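Local coordinates for putative esterase/lipase/thioesterase (Silicibacter sp., PDB 2PBL), which probably hydrolyses ester or thioester bonds, being a putative esterase, lipase or thioesterase with an alpha/beta-hydrolase fold, at residues R173-T178 with E182-D187; V107-I112 with G139-A144; E29-S34 with L85-L90; G64-V69 with E247-P252. One frame throughout, in Å; residues are numbered along the deposited sequence.

Contact 1. Residues R173-T178 with E182-D187; sequences RPLLRT and EKFKMD
Leu176 and Met186, a selenomethionine, meet with their side chains at about a right angle. Leu176 sends one methyl, CD2, against the backbone of its partner, 3.5 Å from Met186 O, and the same methyl lies 3.8 Å from Met186 CB. Its other branch reaches one residue further along, with CD1 4.0 Å from Asp187 C. Leu175 makes a second, looser apolar contact: its CD1 stands 4.0 Å from Phe184 CE2, set obliquely to the ring. The Met186 chain bends at its last torsion (chi3 -70°), which turns CE back to lie 4.3 Å from Leu175 CB. Cut back to an alanine, Leu176 would lose both methyls, which would probably open a gap over the Met186 and Asp187 backbone.

Behind this first shell, Leu175 O accepts two bonds from one residue, from Thr178 N at 3.0 Å and Thr178 OG1 at 2.8 Å, which ties down the turn carrying the leucines. On the other segment, Lys185 leaves the helix with positive phi (58°), and the chain extends through Met186 to Asp187, whose OD1 caps Ala190 N at the start of helix 188-193. Leu176 also touches Ala191 of that helix. Phe184, at the end of helix 181-184, meets Trp74 edge-to-face and, with Met186, packs on Ile109 of helix 109-126, so the contact joins the loop after strand 160-166 to helices 188-193 and 109-126.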
loop_
_atom_site.group_PDB
_atom_site.type_symbol
_atom_site.label_atom_id
_atom_site.label_comp_id
_atom_site.label_asym_id
_atom_site.label_seq_id
_atom_site.Cartn_x
_atom_site.Cartn_y
_atom_site.Cartn_z
ATOM N N ARG A 173 -2.787 -6.223 16.545
ATOM C CA ARG A 173 -2.837 -6.332 18.017
ATOM C C ARG A 173 -1.664 -5.662 18.741
ATOM O O ARG A 173 -1.859 -4.956 19.725
ATOM C CB ARG A 173 -2.891 -7.773 18.451
ATOM C CG ARG A 173 -4.188 -8.539 18.141
ATOM C CD ARG A 173 -3.791 -10.002 18.296
ATOM N NE ARG A 173 -4.846 -10.953 18.037
ATOM C CZ ARG A 173 -4.923 -11.792 16.995
ATOM N NH1 ARG A 173 -5.970 -12.605 16.931
ATOM N NH2 ARG A 173 -3.992 -11.855 16.032
ATOM N N PRO A 174 -0.438 -5.852 18.252
ATOM C CA PRO A 174 0.662 -5.200 18.982
ATOM C C PRO A 174 0.620 -3.680 18.943
ATOM O O PRO A 174 1.267 -3.041 19.765
ATOM C CB PRO A 174 1.921 -5.722 18.263
ATOM C CG PRO A 174 1.469 -6.854 17.437
ATOM C CD PRO A 174 0.056 -6.613 17.096
ATOM N N LEU A 175 -0.141 -3.082 18.007
ATOM C CA LEU A 175 -0.260 -1.634 17.967
ATOM C C LEU A 175 -1.046 -1.063 19.134
ATOM O O LEU A 175 -0.957 0.138 19.387
ATOM C CB LEU A 175 -0.873 -1.140 16.660
ATOM C CG LEU A 175 -0.147 -1.572 15.406
ATOM C CD1 LEU A 175 -0.884 -0.998 14.230
ATOM C CD2 LEU A 175 1.308 -1.083 15.443
ATOM N N LEU A 176 -1.794 -1.924 19.836
ATOM C CA LEU A 176 -2.538 -1.546 21.040
ATOM C C LEU A 176 -1.555 -1.188 22.145
ATOM O O LEU A 176 -1.888 -0.481 23.085
ATOM C CB LEU A 176 -3.441 -2.691 21.502
ATOM C CG LEU A 176 -4.440 -3.243 20.469
ATOM C CD1 LEU A 176 -5.345 -4.253 21.138
ATOM C CD2 LEU A 176 -5.249 -2.166 19.777
ATOM N N ARG A 177 -0.327 -1.659 21.987
ATOM C CA ARG A 177 0.751 -1.350 22.902
ATOM C C ARG A 177 1.692 -0.269 22.357
ATOM O O ARG A 177 2.856 -0.229 22.714
ATOM C CB ARG A 177 1.464 -2.649 23.268
ATOM C CG ARG A 177 0.528 -3.685 23.848
ATOM C CD ARG A 177 1.285 -4.641 24.732
ATOM N NE ARG A 177 2.272 -5.409 23.978
ATOM C CZ ARG A 177 3.502 -5.729 24.398
ATOM N NH1 ARG A 177 4.010 -5.281 25.548
ATOM N NH2 ARG A 177 4.278 -6.447 23.600
ATOM N N THR A 178 1.171 0.631 21.513
ATOM C CA THR A 178 1.913 1.776 21.005
ATOM C C THR A 178 1.083 3.063 21.208
ATOM O O THR A 178 -0.157 3.046 21.192
ATOM C CB THR A 178 2.255 1.669 19.488
ATOM O OG1 THR A 178 1.065 1.888 18.696
ATOM C CG2 THR A 178 2.923 0.317 19.149
ATOM N N GLU A 182 -3.523 5.997 20.421
ATOM C CA GLU A 182 -4.240 7.150 20.888
ATOM C C GLU A 182 -4.979 7.724 19.689
ATOM O O GLU A 182 -6.012 8.387 19.851
ATOM C CB GLU A 182 -3.269 8.168 21.484
ATOM C CG GLU A 182 -2.577 7.679 22.787
ATOM C CD GLU A 182 -1.305 8.505 23.190
ATOM O OE1 GLU A 182 -0.856 9.396 22.412
ATOM O OE2 GLU A 182 -0.730 8.226 24.278
ATOM N N LYS A 183 -4.437 7.496 18.491
ATOM C CA LYS A 183 -5.090 7.916 17.250
ATOM C C LYS A 183 -5.970 6.820 16.629
ATOM O O LYS A 183 -7.056 7.111 16.131
ATOM C CB LYS A 183 -4.068 8.411 16.235
ATOM C CG LYS A 183 -3.292 9.570 16.767
ATOM C CD LYS A 183 -2.377 10.162 15.749
ATOM C CE LYS A 183 -1.651 11.368 16.336
ATOM N NZ LYS A 183 -0.714 11.918 15.335
ATOM N N PHE A 184 -5.536 5.568 16.662
ATOM C CA PHE A 184 -6.343 4.490 16.049
ATOM C C PHE A 184 -7.603 4.214 16.860
ATOM O O PHE A 184 -8.679 3.946 16.307
ATOM C CB PHE A 184 -5.540 3.203 15.915
ATOM C CG PHE A 184 -4.193 3.383 15.273
ATOM C CD1 PHE A 184 -4.028 4.224 14.196
ATOM C CD2 PHE A 184 -3.119 2.634 15.711
ATOM C CE1 PHE A 184 -2.801 4.352 13.602
ATOM C CE2 PHE A 184 -1.885 2.751 15.139
ATOM C CZ PHE A 184 -1.722 3.627 14.089
ATOM N N LYS A 185 -7.452 4.274 18.173
ATOM C CA LYS A 185 -8.524 4.052 19.148
ATOM C C LYS A 185 -9.174 2.692 19.018
ATOM O O LYS A 185 -10.407 2.571 19.078
ATOM C CB LYS A 185 -9.567 5.188 19.096
ATOM C CG LYS A 185 -8.982 6.590 19.381
ATOM C CD LYS A 185 -10.005 7.695 19.150
ATOM C CE LYS A 185 -9.341 9.095 19.072
ATOM N NZ LYS A 185 -8.757 9.557 20.383
HETATM N N MSE A 186 -8.345 1.669 18.825
HETATM C CA MSE A 186 -8.803 0.296 18.688
HETATM C C MSE A 186 -8.768 -0.454 19.999
HETATM O O MSE A 186 -7.891 -0.201 20.838
HETATM C CB MSE A 186 -7.907 -0.465 17.740
HETATM C CG MSE A 186 -7.999 0.007 16.310
HETATM SE SE MSE A 186 -6.906 -1.187 15.192
HETATM C CE MSE A 186 -5.038 -0.717 15.748
ATOM N N ASP A 187 -9.742 -1.346 20.182
ATOM C CA ASP A 187 -9.714 -2.328 21.262
ATOM C C ASP A 187 -9.268 -3.638 20.640
ATOM O O ASP A 187 -9.094 -3.714 19.420
ATOM C CB ASP A 187 -11.058 -2.473 22.032
ATOM C CG ASP A 187 -12.228 -2.932 21.179
ATOM O OD1 ASP A 187 -12.074 -3.619 20.143
ATOM O OD2 ASP A 187 -13.361 -2.635 21.597
#

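Contact 2. Residues V107-I112 with G139-A144; sequences VRISEI and GGHLVA
His141 and Leu142 stand on helix 138-145, which follows the probable nucleophile elbow of the alpha/beta-hydrolase fold, and they meet Ile109 and Ile112 in the first turn of helix 109-126. Gly139, two residues before His141 in the same helix, is the last glycine of the GxSxG pattern. Two pairs carry the contact: Ile109 and Ile112, about a turn apart, meet the neighbouring His141 and Leu142. Ile112 CG2 nests at the fork of Leu142, 3.7 Å from CD2 and 3.9 Å from CD1 of that residue, and Leu142 CD2 comes within 4.0 Å of Ile112 C. Ile109 likewise uses its CG2 branch, which lies 3.8 Å from His141 CE1 and approaches the imidazole obliquely. In both isoleucines CG1 takes the place beside the backbone N (chi1 -71° and -60°), which turns CG2 to the partner helix. The backbones stay well apart, the nearest CA pair, Ile112 and Leu142, being 8.0 Å distant.

The imidazole is positioned from outside the two segments: NE2 bonds to Glu194 O, and Trp74 meets the ring edge-to-face. At the helix start, Arg108 N donates to Glu111 OE2 at 2.8 Å, arriving from above the carboxylate plane, with an N-H...O angle of 150°.

Across the interface itself the chemistry is apolar, carbon against carbon between buried residues. Since NE2 has its carbonyl partner, the histidine can present CE1 to a methyl without burying that nitrogen unsatisfied.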
loop_
_atom_site.group_PDB
_atom_site.type_symbol
_atom_site.label_atom_id
_atom_site.label_comp_id
_atom_site.label_asym_id
_atom_site.label_seq_id
_atom_site.Cartn_x
_atom_site.Cartn_y
_atom_site.Cartn_z
ATOM N N VAL A 107 -10.769 9.394 11.182
ATOM C CA VAL A 107 -11.444 8.141 10.889
ATOM C C VAL A 107 -10.767 6.972 11.617
ATOM O O VAL A 107 -9.713 7.138 12.268
ATOM C CB VAL A 107 -11.498 7.876 9.351
ATOM C CG1 VAL A 107 -12.237 9.000 8.678
ATOM C CG2 VAL A 107 -10.111 7.685 8.737
ATOM N N ARG A 108 -11.385 5.801 11.542
ATOM C CA ARG A 108 -10.803 4.623 12.117
ATOM C C ARG A 108 -10.174 3.859 10.954
ATOM O O ARG A 108 -10.512 4.080 9.778
ATOM C CB ARG A 108 -11.839 3.749 12.789
ATOM C CG ARG A 108 -12.512 4.358 14.017
ATOM C CD ARG A 108 -13.608 3.435 14.544
ATOM N NE ARG A 108 -13.040 2.159 14.968
ATOM C CZ ARG A 108 -12.477 1.954 16.150
ATOM N NH1 ARG A 108 -12.419 2.932 17.064
ATOM N NH2 ARG A 108 -11.965 0.760 16.410
ATOM N N ILE A 109 -9.245 2.978 11.300
ATOM C CA ILE A 109 -8.593 2.134 10.306
ATOM C C ILE A 109 -9.634 1.341 9.504
ATOM O O ILE A 109 -9.507 1.181 8.281
ATOM C CB ILE A 109 -7.569 1.184 10.963
ATOM C CG1 ILE A 109 -6.351 1.978 11.448
ATOM C CG2 ILE A 109 -7.155 0.063 9.988
ATOM C CD1 ILE A 109 -5.399 1.150 12.280
ATOM N N SER A 110 -10.639 0.809 10.185
ATOM C CA SER A 110 -11.700 0.069 9.454
ATOM C C SER A 110 -12.407 0.910 8.394
ATOM O O SER A 110 -12.862 0.392 7.366
ATOM C CB SER A 110 -12.719 -0.543 10.413
ATOM O OG SER A 110 -13.449 0.467 11.093
ATOM N N GLU A 111 -12.557 2.199 8.665
ATOM C CA GLU A 111 -13.130 3.125 7.679
ATOM C C GLU A 111 -12.153 3.359 6.539
ATOM O O GLU A 111 -12.537 3.557 5.394
ATOM C CB GLU A 111 -13.453 4.481 8.306
ATOM C CG GLU A 111 -14.438 4.427 9.428
ATOM C CD GLU A 111 -14.712 5.801 9.975
ATOM O OE1 GLU A 111 -15.493 6.569 9.336
ATOM O OE2 GLU A 111 -14.134 6.091 11.035
ATOM N N ILE A 112 -10.861 3.395 6.858
ATOM C CA ILE A 112 -9.864 3.547 5.813
ATOM C C ILE A 112 -9.891 2.362 4.838
ATOM O O ILE A 112 -9.796 2.496 3.606
ATOM C CB ILE A 112 -8.420 3.722 6.392
ATOM C CG1 ILE A 112 -8.349 4.968 7.299
ATOM C CG2 ILE A 112 -7.428 3.899 5.209
ATOM C CD1 ILE A 112 -7.017 5.186 7.968
ATOM N N GLY A 139 -0.216 0.831 4.001
ATOM C CA GLY A 139 -0.735 0.541 2.644
ATOM C C GLY A 139 -0.652 -0.912 2.304
ATOM O O GLY A 139 -1.447 -1.432 1.498
ATOM N N GLY A 140 0.323 -1.597 2.895
ATOM C CA GLY A 140 0.498 -3.032 2.678
ATOM C C GLY A 140 -0.656 -3.696 3.405
ATOM O O GLY A 140 -1.228 -4.680 2.922
ATOM N N HIS A 141 -0.972 -3.175 4.582
ATOM C CA HIS A 141 -2.141 -3.634 5.317
ATOM C C HIS A 141 -3.397 -3.450 4.475
ATOM O O HIS A 141 -4.213 -4.386 4.284
ATOM C CB HIS A 141 -2.266 -2.873 6.621
ATOM C CG HIS A 141 -3.635 -2.956 7.217
ATOM N ND1 HIS A 141 -4.622 -2.065 6.882
ATOM C CD2 HIS A 141 -4.185 -3.845 8.076
ATOM C CE1 HIS A 141 -5.740 -2.415 7.494
ATOM N NE2 HIS A 141 -5.500 -3.485 8.240
ATOM N N LEU A 142 -3.544 -2.274 3.909
ATOM C CA LEU A 142 -4.765 -1.954 3.163
ATOM C C LEU A 142 -4.928 -2.796 1.879
ATOM O O LEU A 142 -6.028 -3.240 1.537
ATOM C CB LEU A 142 -4.776 -0.466 2.854
ATOM C CG LEU A 142 -4.907 0.476 4.069
ATOM C CD1 LEU A 142 -4.494 1.903 3.700
ATOM C CD2 LEU A 142 -6.365 0.379 4.656
ATOM N N VAL A 143 -3.837 -3.060 1.162
ATOM C CA VAL A 143 -3.986 -3.910 -0.025
ATOM C C VAL A 143 -4.283 -5.362 0.363
ATOM O O VAL A 143 -5.021 -6.027 -0.335
ATOM C CB VAL A 143 -2.837 -3.800 -1.075
ATOM C CG1 VAL A 143 -2.824 -2.414 -1.714
ATOM C CG2 VAL A 143 -1.481 -4.208 -0.504
ATOM N N ALA A 144 -3.771 -5.832 1.507
ATOM C CA ALA A 144 -4.067 -7.174 1.994
ATOM C C ALA A 144 -5.585 -7.360 2.316
ATOM O O ALA A 144 -6.171 -8.360 1.950
ATOM C CB ALA A 144 -3.243 -7.477 3.186
#

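Contact 3. Residues E29-S34 with L85-L90; sequences EDFRNS and LAVGAL
The Phe31 ring meets three aliphatic side chains of the 85-90 segment at its outer end. Leu90 CD1 lies at the ring edge, near its plane, 3.5 Å from Phe31 CZ and 3.8 Å from Phe31 CE1. Val87 CG2 and Ala86 CB both approach obliquely. The valine methyl sits 3.5 Å from Phe31 CE1, while the alanine methyl is 3.9 Å from Phe31 CZ. A second flat group, the Arg32 guanidinium, carries Glu29 CA over one face, 3.4 Å from its plane, off to one side.

The Phe31 and Leu90 side chains reach toward each other from their two helices, whereas Val87 runs alongside Phe31, pointing the other way. With CG trans to the backbone N (chi1 166°), Phe31 extends from its helix and spans most of the separation: even the nearest CA atoms, those of Phe31 and Val87, are 8.5 Å apart. Replacing Phe31 by an alanine would take away every side-chain contact described here between the two segments, and would probably leave a gap beside Ala86, Val87 and Leu90.

The surroundings fix the ring further, since Phe56 of strand 52-56 meets it edge-to-face. Arg32 NH1 bonds to Ser80 O and Ser83 OG, linking helix 20-35 to the loop ahead of helix 87-91. Ala86 and Leu90 also touch Phe56, and Ala86 rests on Val96 of strand 94-99, so that the contact layers helix 20-35 over helix 87-91 and the sheet beneath.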
loop_
_atom_site.group_PDB
_atom_site.type_symbol
_atom_site.label_atom_id
_atom_site.label_comp_id
_atom_site.label_asym_id
_atom_site.label_seq_id
_atom_site.Cartn_x
_atom_site.Cartn_y
_atom_site.Cartn_z
ATOM N N GLU A 29 6.305 15.280 -7.602
ATOM C CA GLU A 29 5.900 16.485 -8.342
ATOM C C GLU A 29 6.543 16.524 -9.728
ATOM O O GLU A 29 5.849 16.736 -10.725
ATOM C CB GLU A 29 6.253 17.744 -7.541
ATOM C CG GLU A 29 5.675 19.048 -8.104
ATOM C CD GLU A 29 5.944 20.234 -7.147
ATOM O OE1 GLU A 29 7.131 20.642 -6.992
ATOM O OE2 GLU A 29 4.965 20.744 -6.548
ATOM N N ASP A 30 7.857 16.313 -9.797
ATOM C CA ASP A 30 8.563 16.299 -11.091
ATOM C C ASP A 30 7.979 15.251 -12.062
ATOM O O ASP A 30 7.823 15.509 -13.259
ATOM C CB ASP A 30 10.049 15.967 -10.926
ATOM C CG ASP A 30 10.850 17.084 -10.254
ATOM O OD1 ASP A 30 10.258 18.132 -9.893
ATOM O OD2 ASP A 30 12.085 16.899 -10.091
ATOM N N PHE A 31 7.692 14.062 -11.531
ATOM C CA PHE A 31 7.093 13.001 -12.324
ATOM C C PHE A 31 5.730 13.440 -12.851
ATOM O O PHE A 31 5.443 13.237 -14.002
ATOM C CB PHE A 31 6.960 11.697 -11.513
ATOM C CG PHE A 31 6.050 10.670 -12.165
ATOM C CD1 PHE A 31 6.528 9.818 -13.146
ATOM C CD2 PHE A 31 4.695 10.611 -11.819
ATOM C CE1 PHE A 31 5.680 8.905 -13.767
ATOM C CE2 PHE A 31 3.851 9.700 -12.408
ATOM C CZ PHE A 31 4.340 8.841 -13.381
ATOM N N ARG A 32 4.878 14.003 -12.009
ATOM C CA ARG A 32 3.551 14.386 -12.480
ATOM C C ARG A 32 3.675 15.380 -13.620
ATOM O O ARG A 32 3.042 15.230 -14.657
ATOM C CB ARG A 32 2.702 14.993 -11.362
ATOM C CG ARG A 32 2.205 13.992 -10.330
ATOM C CD ARG A 32 1.226 14.590 -9.350
ATOM N NE ARG A 32 1.821 15.631 -8.509
ATOM C CZ ARG A 32 2.480 15.425 -7.369
ATOM N NH1 ARG A 32 2.702 14.216 -6.894
ATOM N NH2 ARG A 32 2.930 16.463 -6.695
ATOM N N ASN A 33 4.507 16.391 -13.407
ATOM C CA ASN A 33 4.738 17.417 -14.405
ATOM C C ASN A 33 5.259 16.846 -15.704
ATOM O O ASN A 33 4.888 17.329 -16.764
ATOM C CB ASN A 33 5.696 18.479 -13.882
ATOM C CG ASN A 33 5.092 19.314 -12.785
ATOM O OD1 ASN A 33 3.866 19.412 -12.646
ATOM N ND2 ASN A 33 5.955 19.929 -11.987
ATOM N N SER A 34 6.071 15.798 -15.629
ATOM C CA SER A 34 6.632 15.151 -16.822
ATOM C C SER A 34 5.621 14.410 -17.674
ATOM O O SER A 34 5.789 14.249 -18.893
ATOM C CB SER A 34 7.703 14.139 -16.398
ATOM O OG SER A 34 7.137 13.048 -15.670
ATOM N N LEU A 85 6.780 6.622 -8.164
ATOM C CA LEU A 85 6.865 5.172 -8.041
ATOM C C LEU A 85 6.033 4.438 -9.131
ATOM O O LEU A 85 6.062 3.209 -9.237
ATOM C CB LEU A 85 6.475 4.748 -6.641
ATOM C CG LEU A 85 7.304 5.353 -5.482
ATOM C CD1 LEU A 85 6.784 4.894 -4.136
ATOM C CD2 LEU A 85 8.821 5.028 -5.601
ATOM N N ALA A 86 5.303 5.195 -9.940
ATOM C CA ALA A 86 4.514 4.623 -11.045
ATOM C C ALA A 86 5.360 4.252 -12.261
ATOM O O ALA A 86 4.922 3.463 -13.119
ATOM C CB ALA A 86 3.424 5.626 -11.463
ATOM N N VAL A 87 6.594 4.749 -12.309
ATOM C CA VAL A 87 7.421 4.574 -13.525
ATOM C C VAL A 87 7.631 3.120 -14.012
ATOM O O VAL A 87 7.405 2.812 -15.174
ATOM C CB VAL A 87 8.791 5.345 -13.346
ATOM C CG1 VAL A 87 9.789 4.956 -14.415
ATOM C CG2 VAL A 87 8.513 6.845 -13.364
ATOM N N GLY A 88 8.039 2.217 -13.143
ATOM C CA GLY A 88 8.348 0.870 -13.579
ATOM C C GLY A 88 7.161 0.143 -14.208
ATOM O O GLY A 88 7.281 -0.435 -15.296
ATOM N N ALA A 89 6.002 0.207 -13.549
ATOM C CA ALA A 89 4.794 -0.443 -14.091
ATOM C C ALA A 89 4.297 0.261 -15.336
ATOM O O ALA A 89 3.846 -0.398 -16.247
ATOM C CB ALA A 89 3.689 -0.479 -13.033
ATOM N N LEU A 90 4.335 1.594 -15.343
ATOM C CA LEU A 90 3.948 2.363 -16.529
ATOM C C LEU A 90 4.749 1.918 -17.740
ATOM O O LEU A 90 4.194 1.743 -18.795
ATOM C CB LEU A 90 4.152 3.860 -16.322
ATOM C CG LEU A 90 3.095 4.669 -15.581
ATOM C CD1 LEU A 90 3.601 6.088 -15.364
ATOM C CD2 LEU A 90 1.797 4.685 -16.341
#

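Contact 4. Residues G64-V69 with E247-P252; sequences GLFVFV and EPLADP
Phe68 and Leu249 bring their CA atoms no closer than 10.0 Å, the shortest such separation between strand 64-69 and the 3-10 turn 247-250, so side chains alone bridge the two backbones. The strand is an inner one of the alpha/beta-hydrolase sheet, lying between the parallel strands 94-99 and 131-136. Phe66 and Phe68, two residues apart, project from the same side of it.

Leu249 answers both rings with its two branches. Its CD1 lies 3.7 Å from Phe68 CE1 and 3.9 Å from Phe68 CD1, obliquely placed against the ring. The other branch, CD2, makes a looser contact, 4.3 Å from Phe66 CZ and again oblique. Phe68 points its CG away from the backbone N (chi1 173°), which carries the ring out from the sheet toward the turn. The turn itself is held by Ala250 N bonding to Glu247 O at 3.1 Å and Asp251 N to Pro248 O at 3.0 Å.

Leu249 and Phe66 also share Ile260 of helix 255-261, and Leu249 touches Leu256 there, so the turn and that helix together cover this side of the strand. Phe68 touches His136, within the GxSxG pattern of the probable nucleophile elbow. Phe68 thus links the covering layer to the probable elbow, with the Leu249 CD1 methyl set against the CD1-CE1 bond of its ring.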
loop_
_atom_site.group_PDB
_atom_site.type_symbol
_atom_site.label_atom_id
_atom_site.label_comp_id
_atom_site.label_asym_id
_atom_site.label_seq_id
_atom_site.Cartn_x
_atom_site.Cartn_y
_atom_site.Cartn_z
ATOM N N GLY A 64 -3.452 -3.409 -18.102
ATOM C CA GLY A 64 -4.125 -3.653 -16.865
ATOM C C GLY A 64 -3.923 -2.497 -15.916
ATOM O O GLY A 64 -3.291 -1.472 -16.261
ATOM N N LEU A 65 -4.414 -2.707 -14.694
ATOM C CA LEU A 65 -4.387 -1.706 -13.644
ATOM C C LEU A 65 -3.579 -2.102 -12.437
ATOM O O LEU A 65 -3.766 -3.188 -11.878
ATOM C CB LEU A 65 -5.814 -1.444 -13.147
ATOM C CG LEU A 65 -5.968 -0.597 -11.895
ATOM C CD1 LEU A 65 -5.499 0.853 -12.157
ATOM C CD2 LEU A 65 -7.390 -0.590 -11.409
ATOM N N PHE A 66 -2.707 -1.196 -12.007
ATOM C CA PHE A 66 -1.890 -1.404 -10.819
ATOM C C PHE A 66 -2.265 -0.330 -9.814
ATOM O O PHE A 66 -2.143 0.849 -10.129
ATOM C CB PHE A 66 -0.389 -1.363 -11.181
ATOM C CG PHE A 66 0.561 -1.108 -10.013
ATOM C CD1 PHE A 66 0.389 -1.665 -8.779
ATOM C CD2 PHE A 66 1.713 -0.376 -10.222
ATOM C CE1 PHE A 66 1.327 -1.475 -7.791
ATOM C CE2 PHE A 66 2.629 -0.159 -9.237
ATOM C CZ PHE A 66 2.444 -0.719 -8.025
ATOM N N VAL A 67 -2.731 -0.737 -8.629
ATOM C CA VAL A 67 -3.047 0.243 -7.574
ATOM C C VAL A 67 -1.964 0.209 -6.526
ATOM O O VAL A 67 -1.683 -0.851 -5.944
ATOM C CB VAL A 67 -4.367 0.012 -6.893
ATOM C CG1 VAL A 67 -4.673 1.123 -5.840
ATOM C CG2 VAL A 67 -5.498 -0.092 -7.927
ATOM N N PHE A 68 -1.395 1.374 -6.218
ATOM C CA PHE A 68 -0.426 1.458 -5.144
ATOM C C PHE A 68 -1.007 2.242 -3.961
ATOM O O PHE A 68 -1.487 3.351 -4.136
ATOM C CB PHE A 68 0.884 2.044 -5.611
ATOM C CG PHE A 68 1.836 2.299 -4.493
ATOM C CD1 PHE A 68 2.630 1.275 -3.979
ATOM C CD2 PHE A 68 1.916 3.570 -3.915
ATOM C CE1 PHE A 68 3.512 1.539 -2.918
ATOM C CE2 PHE A 68 2.743 3.846 -2.885
ATOM C CZ PHE A 68 3.586 2.832 -2.383
ATOM N N VAL A 69 -0.972 1.637 -2.769
ATOM C CA VAL A 69 -1.497 2.299 -1.583
ATOM C C VAL A 69 -0.341 2.634 -0.650
ATOM O O VAL A 69 0.367 1.760 -0.165
ATOM C CB VAL A 69 -2.558 1.457 -0.852
ATOM C CG1 VAL A 69 -3.159 2.261 0.285
ATOM C CG2 VAL A 69 -3.665 0.985 -1.829
ATOM N N GLU A 247 11.759 1.921 -3.294
ATOM C CA GLU A 247 12.473 2.605 -4.394
ATOM C C GLU A 247 12.491 1.879 -5.707
ATOM O O GLU A 247 12.285 2.531 -6.726
ATOM C CB GLU A 247 13.883 3.052 -3.994
ATOM C CG GLU A 247 13.807 4.192 -3.028
ATOM C CD GLU A 247 15.162 4.771 -2.547
ATOM O OE1 GLU A 247 16.262 4.185 -2.844
ATOM O OE2 GLU A 247 15.080 5.814 -1.854
ATOM N N PRO A 248 12.690 0.546 -5.703
ATOM C CA PRO A 248 12.668 -0.208 -6.977
ATOM C C PRO A 248 11.396 -0.114 -7.825
ATOM O O PRO A 248 11.416 -0.507 -9.012
ATOM C CB PRO A 248 12.899 -1.657 -6.532
ATOM C CG PRO A 248 13.680 -1.493 -5.238
ATOM C CD PRO A 248 13.039 -0.338 -4.572
ATOM N N LEU A 249 10.302 0.399 -7.252
ATOM C CA LEU A 249 9.089 0.617 -8.043
ATOM C C LEU A 249 9.322 1.576 -9.214
ATOM O O LEU A 249 8.618 1.521 -10.233
ATOM C CB LEU A 249 7.952 1.148 -7.178
ATOM C CG LEU A 249 7.279 0.202 -6.175
ATOM C CD1 LEU A 249 6.268 0.939 -5.315
ATOM C CD2 LEU A 249 6.578 -0.980 -6.832
ATOM N N ALA A 250 10.291 2.480 -9.050
ATOM C CA ALA A 250 10.654 3.457 -10.074
ATOM C C ALA A 250 11.468 2.836 -11.247
ATOM O O ALA A 250 11.666 3.471 -12.286
ATOM C CB ALA A 250 11.456 4.618 -9.411
ATOM N N ASP A 251 11.932 1.603 -11.074
ATOM C CA ASP A 251 12.800 0.950 -12.053
ATOM C C ASP A 251 12.050 -0.101 -12.843
ATOM O O ASP A 251 11.667 -1.116 -12.268
ATOM C CB ASP A 251 13.944 0.290 -11.296
ATOM C CG ASP A 251 14.988 -0.362 -12.215
ATOM O OD1 ASP A 251 14.780 -0.499 -13.453
ATOM O OD2 ASP A 251 16.030 -0.773 -11.663
ATOM N N PRO A 252 11.839 0.136 -14.149
ATOM C CA PRO A 252 11.213 -0.860 -15.027
ATOM C C PRO A 252 11.711 -2.284 -14.914
ATOM O O PRO A 252 10.909 -3.205 -15.058
ATOM C CB PRO A 252 11.563 -0.333 -16.417
ATOM C CG PRO A 252 11.524 1.119 -16.261
ATOM C CD PRO A 252 12.115 1.387 -14.892
#

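In the fold
Contacts 1 and 2 lie on one side of the chain's centre, contacts 3 and 4 on the other. Contacts 1 and 2 touch, Arg108 NH1 probably bonding to Lys185 O at 2.9 Å. Contacts 3 and 4 have centres about 10 Å apart and are joined by a probable bond from Gly88 N to Leu249 O, 3.0 Å long. The two groups meet at strand 64-69, where Val143 CG1 of contact 2 packs 3.5 Å from Val69 CG2 of contact 4. Of the likely active site, a probable Ser-His-Glu triad, contact 2 comes near through the His141 side chain, without touching it. Contacts 1 and 3 are farthest apart, about 35 Å between centres.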